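Local coordinates for MUTM (fpg) protein (Thermus thermophilus, PDB 1EE8) that belongs to the MutM (Fpg) family and combines a beta-sheet N-terminal domain, a helical H2TH domain and a four-cysteine zinc finger, at residues V6-R11 with Y214-G219; F53-L58 with E63-L68; R137-S142 with Q153-G158; A167-R172 with R227-G232. All coordinates share one frame; numbering follows the deposited sequence.

Contact 1: V6-R11 with Y214-G219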
loop_
_atom_site.group_PDB
_atom_site.type_symbol
_atom_site.label_atom_id
_atom_site.label_comp_id
_atom_site.label_asym_id
_atom_site.label_seq_id
_atom_site.Cartn_x
_atom_site.Cartn_y
_atom_site.Cartn_z
ATOM N N VAL A 6 24.272 -9.199 7.099
ATOM C CA VAL A 6 22.817 -9.141 7.113
ATOM C C VAL A 6 22.264 -9.976 8.261
ATOM O O VAL A 6 21.325 -9.560 8.939
ATOM C CB VAL A 6 22.237 -9.629 5.770
ATOM C CG1 VAL A 6 20.716 -9.539 5.787
ATOM C CG2 VAL A 6 22.806 -8.779 4.635
ATOM N N GLU A 7 22.862 -11.141 8.492
ATOM C CA GLU A 7 22.423 -12.012 9.577
ATOM C C GLU A 7 22.667 -11.316 10.908
ATOM O O GLU A 7 21.834 -11.373 11.812
ATOM C CB GLU A 7 23.178 -13.340 9.532
ATOM C CG GLU A 7 22.751 -14.361 10.589
ATOM C CD GLU A 7 21.261 -14.708 10.538
ATOM O OE1 GLU A 7 20.720 -14.909 9.432
ATOM O OE2 GLU A 7 20.635 -14.794 11.615
ATOM N N THR A 8 23.811 -10.650 11.032
ATOM C CA THR A 8 24.112 -9.937 12.263
ATOM C C THR A 8 23.070 -8.843 12.487
ATOM O O THR A 8 22.664 -8.585 13.613
ATOM C CB THR A 8 25.519 -9.309 12.222
ATOM O OG1 THR A 8 26.493 -10.352 12.107
ATOM C CG2 THR A 8 25.790 -8.519 13.494
ATOM N N THR A 9 22.640 -8.201 11.406
ATOM C CA THR A 9 21.637 -7.153 11.497
ATOM C C THR A 9 20.321 -7.769 11.982
ATOM O O THR A 9 19.662 -7.234 12.882
ATOM C CB THR A 9 21.446 -6.475 10.123
ATOM O OG1 THR A 9 22.655 -5.784 9.768
ATOM C CG2 THR A 9 20.289 -5.489 10.157
ATOM N N ARG A 10 19.957 -8.908 11.399
ATOM C CA ARG A 10 18.735 -9.610 11.776
ATOM C C ARG A 10 18.754 -9.923 13.268
ATOM O O ARG A 10 17.833 -9.570 13.995
ATOM C CB ARG A 10 18.603 -10.913 10.977
ATOM C CG ARG A 10 17.565 -11.889 11.519
ATOM C CD ARG A 10 17.435 -13.139 10.650
ATOM N NE ARG A 10 16.484 -14.096 11.218
ATOM C CZ ARG A 10 16.794 -15.016 12.127
ATOM N NH1 ARG A 10 18.042 -15.125 12.573
ATOM N NH2 ARG A 10 15.848 -15.806 12.621
ATOM N N ARG A 11 19.814 -10.581 13.720
ATOM C CA ARG A 11 19.944 -10.940 15.130
ATOM C C ARG A 11 19.955 -9.736 16.061
ATOM O O ARG A 11 19.373 -9.786 17.141
ATOM C CB ARG A 11 21.204 -11.784 15.339
ATOM C CG ARG A 11 21.154 -13.095 14.561
ATOM C CD ARG A 11 22.392 -13.952 14.748
ATOM N NE ARG A 11 22.243 -15.208 14.014
ATOM C CZ ARG A 11 23.006 -16.281 14.194
ATOM N NH1 ARG A 11 23.984 -16.261 15.086
ATOM N NH2 ARG A 11 22.781 -17.373 13.482
ATOM N N TYR A 214 30.451 -0.724 6.803
ATOM C CA TYR A 214 29.554 -1.549 7.602
ATOM C C TYR A 214 29.720 -1.388 9.108
ATOM O O TYR A 214 30.834 -1.317 9.624
ATOM C CB TYR A 214 29.741 -3.026 7.259
ATOM C CG TYR A 214 29.045 -3.962 8.229
ATOM C CD1 TYR A 214 27.651 -4.027 8.293
ATOM C CD2 TYR A 214 29.781 -4.775 9.090
ATOM C CE1 TYR A 214 27.012 -4.879 9.189
ATOM C CE2 TYR A 214 29.153 -5.629 9.988
ATOM C CZ TYR A 214 27.770 -5.678 10.034
ATOM O OH TYR A 214 27.150 -6.535 10.917
ATOM N N ARG A 215 28.586 -1.346 9.799
ATOM C CA ARG A 215 28.536 -1.236 11.251
ATOM C C ARG A 215 27.228 -1.855 11.714
ATOM O O ARG A 215 26.220 -1.777 11.014
ATOM C CB ARG A 215 28.584 0.230 11.698
ATOM C CG ARG A 215 29.932 0.891 11.507
ATOM C CD ARG A 215 29.942 2.294 12.089
ATOM N NE ARG A 215 31.294 2.852 12.146
ATOM C CZ ARG A 215 32.312 2.288 12.792
ATOM N NH1 ARG A 215 32.142 1.142 13.441
ATOM N NH2 ARG A 215 33.502 2.874 12.798
ATOM N N GLN A 216 27.249 -2.488 12.880
ATOM C CA GLN A 216 26.046 -3.095 13.432
ATOM C C GLN A 216 25.078 -1.954 13.756
ATOM O O GLN A 216 25.469 -0.788 13.742
ATOM C CB GLN A 216 26.413 -3.901 14.680
ATOM C CG GLN A 216 27.314 -5.092 14.363
ATOM C CD GLN A 216 27.774 -5.843 15.605
ATOM O OE1 GLN A 216 26.982 -6.128 16.505
ATOM N NE2 GLN A 216 29.058 -6.183 15.648
ATOM N N PRO A 217 23.803 -2.266 14.043
ATOM C CA PRO A 217 22.833 -1.206 14.350
ATOM C C PRO A 217 23.253 -0.150 15.373
ATOM O O PRO A 217 23.085 1.051 15.126
ATOM C CB PRO A 217 21.601 -1.990 14.793
ATOM C CG PRO A 217 21.679 -3.204 13.916
ATOM C CD PRO A 217 23.142 -3.582 14.041
ATOM N N ASP A 218 23.798 -0.587 16.507
ATOM C CA ASP A 218 24.221 0.348 17.544
ATOM C C ASP A 218 25.447 1.174 17.162
ATOM O O ASP A 218 25.769 2.159 17.829
ATOM C CB ASP A 218 24.485 -0.386 18.866
ATOM C CG ASP A 218 25.580 -1.429 18.751
ATOM O OD1 ASP A 218 26.641 -1.120 18.169
ATOM O OD2 ASP A 218 25.385 -2.556 19.258
ATOM N N GLY A 219 26.128 0.783 16.092
ATOM C CA GLY A 219 27.293 1.536 15.660
ATOM C C GLY A 219 28.618 0.820 15.832
ATOM O O GLY A 219 29.624 1.235 15.257
HETATM O O HOH W 1 24.821 -5.455 11.637
#
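Thr8 and Thr9, on one turn of helix 3-17, meet the loop residues Tyr214 and Gln216, and the backbones come nearest at Thr9 and Gln216, whose CA atoms are 6.3 Å apart. The loop is irregular until Gln216. There it enters a type I beta turn, closed by Gly219 N donating to Gln216 O at 2.9 Å.

Thr8 makes the direct contact with its carbon side. Its CG2 is anti to the backbone N and meets Gln216 CG at 3.8 Å. Its CB lies 3.5 Å from Tyr214 OH. The hydroxyl of Thr8 is bonded back to Pro4 O within the helix.

Thr9 OG1 sits at the edge of the Tyr214 ring, near its plane. A water joins the two side chains, 2.9 Å from Thr9 OG1 and 2.7 Å from Tyr214 OH. Each hydroxyl has a second partner: Glu5 O for Thr9 and Gly205 O for Tyr214. These bonds hold the phenol oxygen beside the helix. Pro217 also points at the helix and packs on Arg12 and Leu13.

Glu7 is turned away from the loop. Its OE2 is gripped twice, through the syn lone pair by Arg10 NH1 at 2.8 Å and on the anti side by Arg11 NE at 2.9 Å. OE1 pairs with Arg49 of strand 42-50, so the same helix is tied to the sheet by charge.

Helix 3-17 thus lies between the sheet of the N-terminal domain and the long connection that follows helix 184-203, part of the two-lobed Fpg fold.

Contact 2: F53-L58 with E63-L68; sequences FLLFAL and ELVAHL
The Phe56 ring has Leu64 O at its edge, in the ring plane, 3.6 Å from Phe56 CD2. The Phe53 ring lies on the other side of the sheet. It is met obliquely by Val65 CG1, 3.8 Å from Phe53 CD2, and by His67 CB. The Phe53 and His67 rings are inclined at 47°, with centroids 5.8 Å apart.

The strands run antiparallel. Two hydrogen-bonded pairs, Leu54 with Ala66 and Phe56 with Leu64, supply four bonds. Phe56 N to Leu64 O is nearly straight (3.0 Å, 178°). Ala66 N to Leu54 O is shorter, at 2.8 Å.

Leu55 and Val65 form a non-hydrogen-bonded pair. Their side chains lie side by side, with Leu55 CG 4.1 Å from Val65 CG2. Leu55 CD2 also touches Glu63 OE2 at 3.8 Å. Arg109 forms a salt bridge with that OE2, while Tyr112 OH and Gly110 N bond to OE1; the arginine probably balances the buried charge.

On the face of Leu54, Phe56, Leu64 and Ala66, Leu54 packs on helix 3-17 and on Phe74, and Phe56 on Leu13. Strands 42-50 and 103-108 flank the pair. The arrangement is an antiparallel beta hairpin inside the N-terminal beta sheet of the Fpg fold.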
loop_
_atom_site.group_PDB
_atom_site.type_symbol
_atom_site.label_atom_id
_atom_site.label_comp_id
_atom_site.label_asym_id
_atom_site.label_seq_id
_atom_site.Cartn_x
_atom_site.Cartn_y
_atom_site.Cartn_z
ATOM N N PHE A 53 18.931 -10.587 1.660
ATOM C CA PHE A 53 17.734 -9.799 1.923
ATOM C C PHE A 53 17.276 -9.901 3.360
ATOM O O PHE A 53 17.385 -10.949 3.997
ATOM C CB PHE A 53 16.559 -10.240 1.045
ATOM C CG PHE A 53 16.768 -10.016 -0.419
ATOM C CD1 PHE A 53 17.273 -11.032 -1.224
ATOM C CD2 PHE A 53 16.420 -8.800 -1.006
ATOM C CE1 PHE A 53 17.421 -10.843 -2.590
ATOM C CE2 PHE A 53 16.568 -8.602 -2.375
ATOM C CZ PHE A 53 17.066 -9.621 -3.165
ATOM N N LEU A 54 16.745 -8.796 3.853
ATOM C CA LEU A 54 16.213 -8.734 5.198
ATOM C C LEU A 54 14.706 -8.612 4.974
ATOM O O LEU A 54 14.263 -7.799 4.162
ATOM C CB LEU A 54 16.762 -7.494 5.895
ATOM C CG LEU A 54 16.853 -7.466 7.415
ATOM C CD1 LEU A 54 17.638 -8.668 7.920
ATOM C CD2 LEU A 54 17.519 -6.159 7.837
ATOM N N LEU A 55 13.921 -9.435 5.658
ATOM C CA LEU A 55 12.474 -9.381 5.496
ATOM C C LEU A 55 11.755 -9.194 6.827
ATOM O O LEU A 55 11.905 -10.005 7.740
ATOM C CB LEU A 55 11.946 -10.656 4.826
ATOM C CG LEU A 55 12.391 -11.043 3.412
ATOM C CD1 LEU A 55 13.792 -11.647 3.441
ATOM C CD2 LEU A 55 11.401 -12.056 2.845
ATOM N N PHE A 56 10.990 -8.111 6.935
ATOM C CA PHE A 56 10.214 -7.848 8.133
ATOM C C PHE A 56 8.829 -8.440 7.877
ATOM O O PHE A 56 8.129 -8.012 6.952
ATOM C CB PHE A 56 10.091 -6.341 8.378
ATOM C CG PHE A 56 11.378 -5.682 8.782
ATOM C CD1 PHE A 56 11.703 -5.521 10.125
ATOM C CD2 PHE A 56 12.281 -5.240 7.817
ATOM C CE1 PHE A 56 12.910 -4.929 10.503
ATOM C CE2 PHE A 56 13.486 -4.647 8.185
ATOM C CZ PHE A 56 13.800 -4.493 9.531
ATOM N N ALA A 57 8.453 -9.443 8.663
ATOM C CA ALA A 57 7.136 -10.063 8.520
ATOM C C ALA A 57 6.169 -9.223 9.348
ATOM O O ALA A 57 6.353 -9.047 10.555
ATOM C CB ALA A 57 7.162 -11.502 9.027
ATOM N N LEU A 58 5.138 -8.706 8.689
ATOM C CA LEU A 58 4.164 -7.849 9.342
ATOM C C LEU A 58 2.777 -8.472 9.426
ATOM O O LEU A 58 2.307 -9.117 8.489
ATOM C CB LEU A 58 4.094 -6.521 8.593
ATOM C CG LEU A 58 5.484 -5.908 8.392
ATOM C CD1 LEU A 58 5.406 -4.746 7.421
ATOM C CD2 LEU A 58 6.042 -5.467 9.744
ATOM N N GLU A 63 5.007 -8.029 3.868
ATOM C CA GLU A 63 6.435 -8.110 4.131
ATOM C C GLU A 63 7.129 -6.848 3.641
ATOM O O GLU A 63 6.812 -6.321 2.574
ATOM C CB GLU A 63 7.072 -9.323 3.432
ATOM C CG GLU A 63 6.544 -10.673 3.890
ATOM C CD GLU A 63 7.256 -11.846 3.229
ATOM O OE1 GLU A 63 7.246 -11.943 1.980
ATOM O OE2 GLU A 63 7.824 -12.679 3.964
ATOM N N LEU A 64 8.061 -6.347 4.439
ATOM C CA LEU A 64 8.829 -5.189 4.032
ATOM C C LEU A 64 10.193 -5.795 3.743
ATOM O O LEU A 64 10.915 -6.201 4.653
ATOM C CB LEU A 64 8.919 -4.154 5.150
ATOM C CG LEU A 64 9.644 -2.854 4.784
ATOM C CD1 LEU A 64 8.980 -2.198 3.579
ATOM C CD2 LEU A 64 9.619 -1.912 5.977
ATOM N N VAL A 65 10.523 -5.889 2.463
ATOM C CA VAL A 65 11.790 -6.465 2.070
ATOM C C VAL A 65 12.825 -5.369 1.942
ATOM O O VAL A 65 12.554 -4.311 1.370
ATOM C CB VAL A 65 11.658 -7.232 0.731
ATOM C CG1 VAL A 65 13.021 -7.772 0.291
ATOM C CG2 VAL A 65 10.665 -8.368 0.897
ATOM N N ALA A 66 14.003 -5.620 2.494
ATOM C CA ALA A 66 15.075 -4.648 2.432
ATOM C C ALA A 66 16.323 -5.242 1.809
ATOM O O ALA A 66 16.756 -6.340 2.169
ATOM C CB ALA A 66 15.396 -4.116 3.839
ATOM N N HIS A 67 16.880 -4.511 0.853
ATOM C CA HIS A 67 18.109 -4.902 0.181
ATOM C C HIS A 67 19.077 -3.783 0.533
ATOM O O HIS A 67 18.859 -2.633 0.169
ATOM C CB HIS A 67 17.903 -4.977 -1.335
ATOM C CG HIS A 67 19.182 -5.000 -2.109
ATOM N ND1 HIS A 67 20.160 -5.951 -1.902
ATOM C CD2 HIS A 67 19.666 -4.164 -3.059
ATOM C CE1 HIS A 67 21.190 -5.699 -2.689
ATOM N NE2 HIS A 67 20.916 -4.619 -3.401
ATOM N N LEU A 68 20.138 -4.127 1.256
ATOM C CA LEU A 68 21.114 -3.141 1.702
ATOM C C LEU A 68 22.000 -2.556 0.614
ATOM O O LEU A 68 22.305 -1.362 0.626
ATOM C CB LEU A 68 21.985 -3.745 2.807
ATOM C CG LEU A 68 21.193 -4.299 3.996
ATOM C CD1 LEU A 68 22.139 -4.657 5.135
ATOM C CD2 LEU A 68 20.187 -3.265 4.471
#

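Contact 3: R137-S142 with Q153-G158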
loop_
_atom_site.group_PDB
_atom_site.type_symbol
_atom_site.label_atom_id
_atom_site.label_comp_id
_atom_site.label_asym_id
_atom_site.label_seq_id
_atom_site.Cartn_x
_atom_site.Cartn_y
_atom_site.Cartn_z
ATOM N N ARG A 137 27.267 -30.856 -8.101
ATOM C CA ARG A 137 26.637 -30.902 -9.420
ATOM C C ARG A 137 26.576 -29.504 -10.025
ATOM O O ARG A 137 26.816 -29.321 -11.224
ATOM C CB ARG A 137 25.219 -31.479 -9.327
ATOM C CG ARG A 137 24.443 -31.386 -10.642
ATOM C CD ARG A 137 23.132 -32.188 -10.641
ATOM N NE ARG A 137 22.241 -31.867 -9.525
ATOM C CZ ARG A 137 22.305 -32.436 -8.320
ATOM N NH1 ARG A 137 23.220 -33.362 -8.060
ATOM N NH2 ARG A 137 21.450 -32.081 -7.373
ATOM N N GLY A 138 26.258 -28.521 -9.187
ATOM C CA GLY A 138 26.168 -27.149 -9.649
ATOM C C GLY A 138 27.483 -26.641 -10.197
ATOM O O GLY A 138 27.510 -25.800 -11.096
ATOM N N LEU A 139 28.584 -27.156 -9.663
ATOM C CA LEU A 139 29.902 -26.735 -10.117
ATOM C C LEU A 139 30.295 -27.454 -11.404
ATOM O O LEU A 139 30.892 -26.859 -12.305
ATOM C CB LEU A 139 30.939 -27.007 -9.022
ATOM C CG LEU A 139 30.662 -26.330 -7.676
ATOM C CD1 LEU A 139 31.655 -26.813 -6.634
ATOM C CD2 LEU A 139 30.744 -24.817 -7.844
ATOM N N LYS A 140 29.955 -28.734 -11.490
ATOM C CA LYS A 140 30.292 -29.534 -12.663
ATOM C C LYS A 140 29.561 -29.122 -13.937
ATOM O O LYS A 140 29.923 -29.556 -15.031
ATOM C CB LYS A 140 30.041 -31.018 -12.381
ATOM C CG LYS A 140 31.174 -31.689 -11.621
ATOM C CD LYS A 140 32.469 -31.622 -12.422
ATOM C CE LYS A 140 33.636 -32.264 -11.681
ATOM N NZ LYS A 140 34.899 -32.174 -12.473
ATOM N N GLU A 141 28.547 -28.276 -13.795
ATOM C CA GLU A 141 27.782 -27.818 -14.946
ATOM C C GLU A 141 28.271 -26.474 -15.479
ATOM O O GLU A 141 27.717 -25.951 -16.442
ATOM C CB GLU A 141 26.299 -27.708 -14.580
ATOM C CG GLU A 141 25.649 -29.041 -14.247
ATOM C CD GLU A 141 24.180 -28.914 -13.879
ATOM O OE1 GLU A 141 23.490 -29.956 -13.843
ATOM O OE2 GLU A 141 23.714 -27.781 -13.619
ATOM N N SER A 142 29.319 -25.920 -14.873
ATOM C CA SER A 142 29.811 -24.621 -15.307
ATOM C C SER A 142 31.260 -24.570 -15.771
ATOM O O SER A 142 32.149 -25.161 -15.158
ATOM C CB SER A 142 29.627 -23.596 -14.185
ATOM O OG SER A 142 28.329 -23.676 -13.623
ATOM N N GLN A 153 24.727 -17.185 -6.479
ATOM C CA GLN A 153 23.734 -17.201 -5.409
ATOM C C GLN A 153 22.580 -18.158 -5.662
ATOM O O GLN A 153 21.657 -18.270 -4.856
ATOM C CB GLN A 153 23.220 -15.786 -5.120
ATOM C CG GLN A 153 24.287 -14.908 -4.474
ATOM C CD GLN A 153 23.704 -13.811 -3.620
ATOM O OE1 GLN A 153 22.821 -14.054 -2.798
ATOM N NE2 GLN A 153 24.207 -12.593 -3.796
ATOM N N ARG A 154 22.637 -18.847 -6.793
ATOM C CA ARG A 154 21.634 -19.846 -7.118
ATOM C C ARG A 154 22.235 -21.125 -6.544
ATOM O O ARG A 154 21.539 -22.111 -6.309
ATOM C CB ARG A 154 21.474 -19.971 -8.629
ATOM C CG ARG A 154 22.792 -19.909 -9.380
ATOM C CD ARG A 154 22.647 -20.276 -10.861
ATOM N NE ARG A 154 21.890 -19.301 -11.644
ATOM C CZ ARG A 154 20.570 -19.158 -11.598
ATOM N NH1 ARG A 154 19.840 -19.924 -10.806
ATOM N NH2 ARG A 154 19.979 -18.250 -12.359
ATOM N N LEU A 155 23.547 -21.080 -6.320
ATOM C CA LEU A 155 24.288 -22.202 -5.757
ATOM C C LEU A 155 24.595 -21.946 -4.287
ATOM O O LEU A 155 24.561 -22.861 -3.470
ATOM C CB LEU A 155 25.608 -22.415 -6.505
ATOM C CG LEU A 155 25.623 -23.164 -7.840
ATOM C CD1 LEU A 155 24.880 -22.374 -8.912
ATOM C CD2 LEU A 155 27.073 -23.392 -8.256
ATOM N N ALA A 156 24.901 -20.692 -3.964
ATOM C CA ALA A 156 25.231 -20.295 -2.599
ATOM C C ALA A 156 24.642 -18.922 -2.283
ATOM O O ALA A 156 25.299 -17.896 -2.461
ATOM C CB ALA A 156 26.748 -20.259 -2.431
ATOM N N ALA A 157 23.406 -18.900 -1.803
ATOM C CA ALA A 157 22.748 -17.643 -1.482
ATOM C C ALA A 157 23.489 -16.840 -0.417
ATOM O O ALA A 157 24.024 -17.398 0.543
ATOM C CB ALA A 157 21.310 -17.909 -1.030
ATOM N N GLY A 158 23.531 -15.524 -0.598
ATOM C CA GLY A 158 24.178 -14.668 0.379
ATOM C C GLY A 158 25.677 -14.442 0.269
ATOM O O GLY A 158 26.223 -13.605 0.986
#
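In the loop that sets Leu155 against Gly138, Gln153 OE1 accepts from Gly158 N at 2.7 Å, with an angle of 161° at the hydrogen. The donor stands above the carbonyl plane, not on a lone pair. The loop joins helices 146-152 and 161-170, and is consistent with the turns of the helix-two-turns-helix (H2TH) motif.

Gln153 leaves helix 146-152 with positive phi. Its side chain reaches across the loop to Gly158, so the bond ties the two ends of 153-158 together. Gly158 also has positive phi, and its backbone bonds to Leu3 of the N-terminal helix.

Between these ends Leu155 points out toward helix 132-140. Its CG is anti to its own carbonyl carbon (chi1 -80°), and with chi2 at 66° CD2 comes to the bare backbone of Gly138. Leu155 CD2 is 3.7 Å from Gly138 O. The same carbonyl oxygen takes a weak bond from Ser142 OG at 3.4 Å.

The contact between the segments is small and mainly apolar. Leu149 of helix 146-152 touches Leu139, Ser142 and Leu155, and joins the cluster. Leu139 is buried, and its CD2 meets Leu155 CD2 at 4.0 Å.

Contact 4: A167-R172 with R227-G232; sequences ALFRAR and RHAVYG
Helix 161-170 meets Ala229 and Val230 through Phe169. Earlier in the segment, Ala167 and Leu168 pack on Leu194 and Leu190 of helix 184-203, respectively.

Phe169 has CG anti to its backbone N (chi1 172°), and this turns the ring to the loop. Ala229 CB and Val230 CG1 both come obliquely from the loop side. Ala229 CB is tight, 3.3 Å from Phe169 CD2, and Val230 CG1 is 3.6 Å from Phe169 CD1. The Phe169 side chain touches Cys238, a zinc ligand, and its nearest atom is about 5 Å from the zinc ion.

Arg170 pairs through NH2 with Glu200. Arg227 of the loop pairs with the same carboxylate, whose single negative charge probably draws the two arginines together.

Arg172 is the first residue past the helix, with positive phi, in a Schellman motif. Its N is 2.9 Å from Phe169 O. Its side-chain NH1 adds a separate bond to Phe169 O, also 2.9 Å, from the opposite face of the carbonyl plane. Arg172 NH1 lies 3.6 Å from the Phe169 ring plane, toward the rim, on the side opposite the two methyls.

Glu166 accepts from the backbone N atoms of Ala229, Val230 and Tyr231. The loop is therefore held by polar bonds at its backbone, while Ala229 and Val230 make an apolar seat for Phe169 beside the four-cysteine zinc site.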
loop_
_atom_site.group_PDB
_atom_site.type_symbol
_atom_site.label_atom_id
_atom_site.label_comp_id
_atom_site.label_asym_id
_atom_site.label_seq_id
_atom_site.Cartn_x
_atom_site.Cartn_y
_atom_site.Cartn_z
ATOM N N ALA A 167 36.687 -17.897 1.428
ATOM C CA ALA A 167 36.416 -19.330 1.387
ATOM C C ALA A 167 37.403 -20.017 0.449
ATOM O O ALA A 167 37.934 -21.092 0.752
ATOM C CB ALA A 167 34.974 -19.589 0.925
ATOM N N LEU A 168 37.642 -19.389 -0.694
ATOM C CA LEU A 168 38.557 -19.923 -1.686
ATOM C C LEU A 168 39.974 -20.038 -1.137
ATOM O O LEU A 168 40.692 -20.994 -1.438
ATOM C CB LEU A 168 38.529 -19.045 -2.941
ATOM C CG LEU A 168 37.229 -19.187 -3.744
ATOM C CD1 LEU A 168 37.101 -18.067 -4.770
ATOM C CD2 LEU A 168 37.226 -20.566 -4.429
ATOM N N PHE A 169 40.381 -19.069 -0.331
ATOM C CA PHE A 169 41.714 -19.124 0.255
ATOM C C PHE A 169 41.768 -20.231 1.289
ATOM O O PHE A 169 42.724 -21.004 1.349
ATOM C CB PHE A 169 42.088 -17.828 0.969
ATOM C CG PHE A 169 43.379 -17.935 1.731
ATOM C CD1 PHE A 169 44.596 -17.881 1.064
ATOM C CD2 PHE A 169 43.375 -18.181 3.099
ATOM C CE1 PHE A 169 45.793 -18.070 1.750
ATOM C CE2 PHE A 169 44.566 -18.373 3.794
ATOM C CZ PHE A 169 45.774 -18.317 3.118
ATOM N N ARG A 170 40.744 -20.299 2.126
ATOM C CA ARG A 170 40.746 -21.315 3.153
ATOM C C ARG A 170 40.824 -22.702 2.522
ATOM O O ARG A 170 41.505 -23.580 3.040
ATOM C CB ARG A 170 39.511 -21.190 4.043
ATOM C CG ARG A 170 39.601 -22.100 5.247
ATOM C CD ARG A 170 38.589 -21.772 6.313
ATOM N NE ARG A 170 38.788 -20.441 6.882
ATOM C CZ ARG A 170 38.168 -20.014 7.975
ATOM N NH1 ARG A 170 38.387 -18.791 8.438
ATOM N NH2 ARG A 170 37.331 -20.823 8.612
ATOM N N ALA A 171 40.151 -22.881 1.388
ATOM C CA ALA A 171 40.135 -24.159 0.678
ATOM C C ALA A 171 41.330 -24.316 -0.260
ATOM O O ALA A 171 41.482 -25.347 -0.914
ATOM C CB ALA A 171 38.834 -24.294 -0.114
ATOM N N ARG A 172 42.169 -23.288 -0.329
ATOM C CA ARG A 172 43.351 -23.299 -1.185
ATOM C C ARG A 172 43.021 -23.628 -2.641
ATOM O O ARG A 172 43.641 -24.503 -3.254
ATOM C CB ARG A 172 44.382 -24.294 -0.643
ATOM C CG ARG A 172 44.844 -23.992 0.789
ATOM C CD ARG A 172 45.593 -22.672 0.870
ATOM N NE ARG A 172 46.325 -22.534 2.130
ATOM C CZ ARG A 172 45.784 -22.199 3.298
ATOM N NH1 ARG A 172 44.484 -21.948 3.396
ATOM N NH2 ARG A 172 46.551 -22.136 4.382
ATOM N N ARG A 227 40.146 -11.835 10.919
ATOM C CA ARG A 227 40.359 -13.202 10.455
ATOM C C ARG A 227 40.594 -13.231 8.942
ATOM O O ARG A 227 40.873 -14.289 8.376
ATOM C CB ARG A 227 39.142 -14.078 10.780
ATOM C CG ARG A 227 38.782 -14.195 12.262
ATOM C CD ARG A 227 39.808 -14.998 13.041
ATOM N NE ARG A 227 39.270 -15.493 14.307
ATOM C CZ ARG A 227 38.312 -16.413 14.406
ATOM N NH1 ARG A 227 37.780 -16.945 13.314
ATOM N NH2 ARG A 227 37.878 -16.801 15.599
ATOM N N HIS A 228 40.467 -12.079 8.284
ATOM C CA HIS A 228 40.675 -12.021 6.839
ATOM C C HIS A 228 42.089 -12.428 6.454
ATOM O O HIS A 228 43.067 -11.918 7.002
ATOM C CB HIS A 228 40.398 -10.618 6.300
ATOM C CG HIS A 228 38.948 -10.244 6.307
ATOM N ND1 HIS A 228 38.484 -9.061 5.778
ATOM C CD2 HIS A 228 37.864 -10.889 6.798
ATOM C CE1 HIS A 228 37.174 -8.992 5.944
ATOM N NE2 HIS A 228 36.774 -10.090 6.560
ATOM N N ALA A 229 42.184 -13.344 5.496
ATOM C CA ALA A 229 43.469 -13.832 5.032
ATOM C C ALA A 229 43.917 -13.113 3.771
ATOM O O ALA A 229 45.095 -12.793 3.621
ATOM C CB ALA A 229 43.390 -15.333 4.768
ATOM N N VAL A 230 42.976 -12.851 2.868
ATOM C CA VAL A 230 43.317 -12.201 1.612
ATOM C C VAL A 230 42.454 -11.003 1.227
ATOM O O VAL A 230 42.937 -10.082 0.568
ATOM C CB VAL A 230 43.285 -13.220 0.448
ATOM C CG1 VAL A 230 44.283 -14.352 0.717
ATOM C CG2 VAL A 230 41.876 -13.779 0.279
ATOM N N TYR A 231 41.182 -11.003 1.615
ATOM C CA TYR A 231 40.331 -9.879 1.254
ATOM C C TYR A 231 40.823 -8.557 1.834
ATOM O O TYR A 231 41.117 -8.455 3.027
ATOM C CB TYR A 231 38.880 -10.080 1.695
ATOM C CG TYR A 231 38.012 -8.991 1.113
ATOM C CD1 TYR A 231 37.523 -9.089 -0.189
ATOM C CD2 TYR A 231 37.802 -7.796 1.808
ATOM C CE1 TYR A 231 36.853 -8.025 -0.792
ATOM C CE2 TYR A 231 37.141 -6.725 1.217
ATOM C CZ TYR A 231 36.671 -6.845 -0.085
ATOM O OH TYR A 231 36.038 -5.777 -0.677
ATOM N N GLY A 232 40.890 -7.542 0.980
ATOM C CA GLY A 232 41.345 -6.234 1.419
ATOM C C GLY A 232 42.798 -6.191 1.868
ATOM O O GLY A 232 43.232 -5.198 2.460
#

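How the contacts relate
Contacts 1, 2 and 4 are buried, while contact 3 is only partly so. Contacts 1 and 2 touch: Val6, Thr9 and Arg10 of helix 3-17 rest on Leu54 of the hairpin. Contact 2 is held by regular backbone bonds, contact 1 by a water bridge and a few carbon contacts. Contacts 3 and 4 involve the C-terminal parts of helix 132-140 and helix 161-170, respectively, and meet mainly through apolar side chains; contact 3 stays close in sequence, while contact 4 reaches a loop near the zinc site. The second segments of contacts 1 and 4 share the connection between helix 184-203 and strand 246-249. The centres of contacts 2 and 4 are about 30 Å apart.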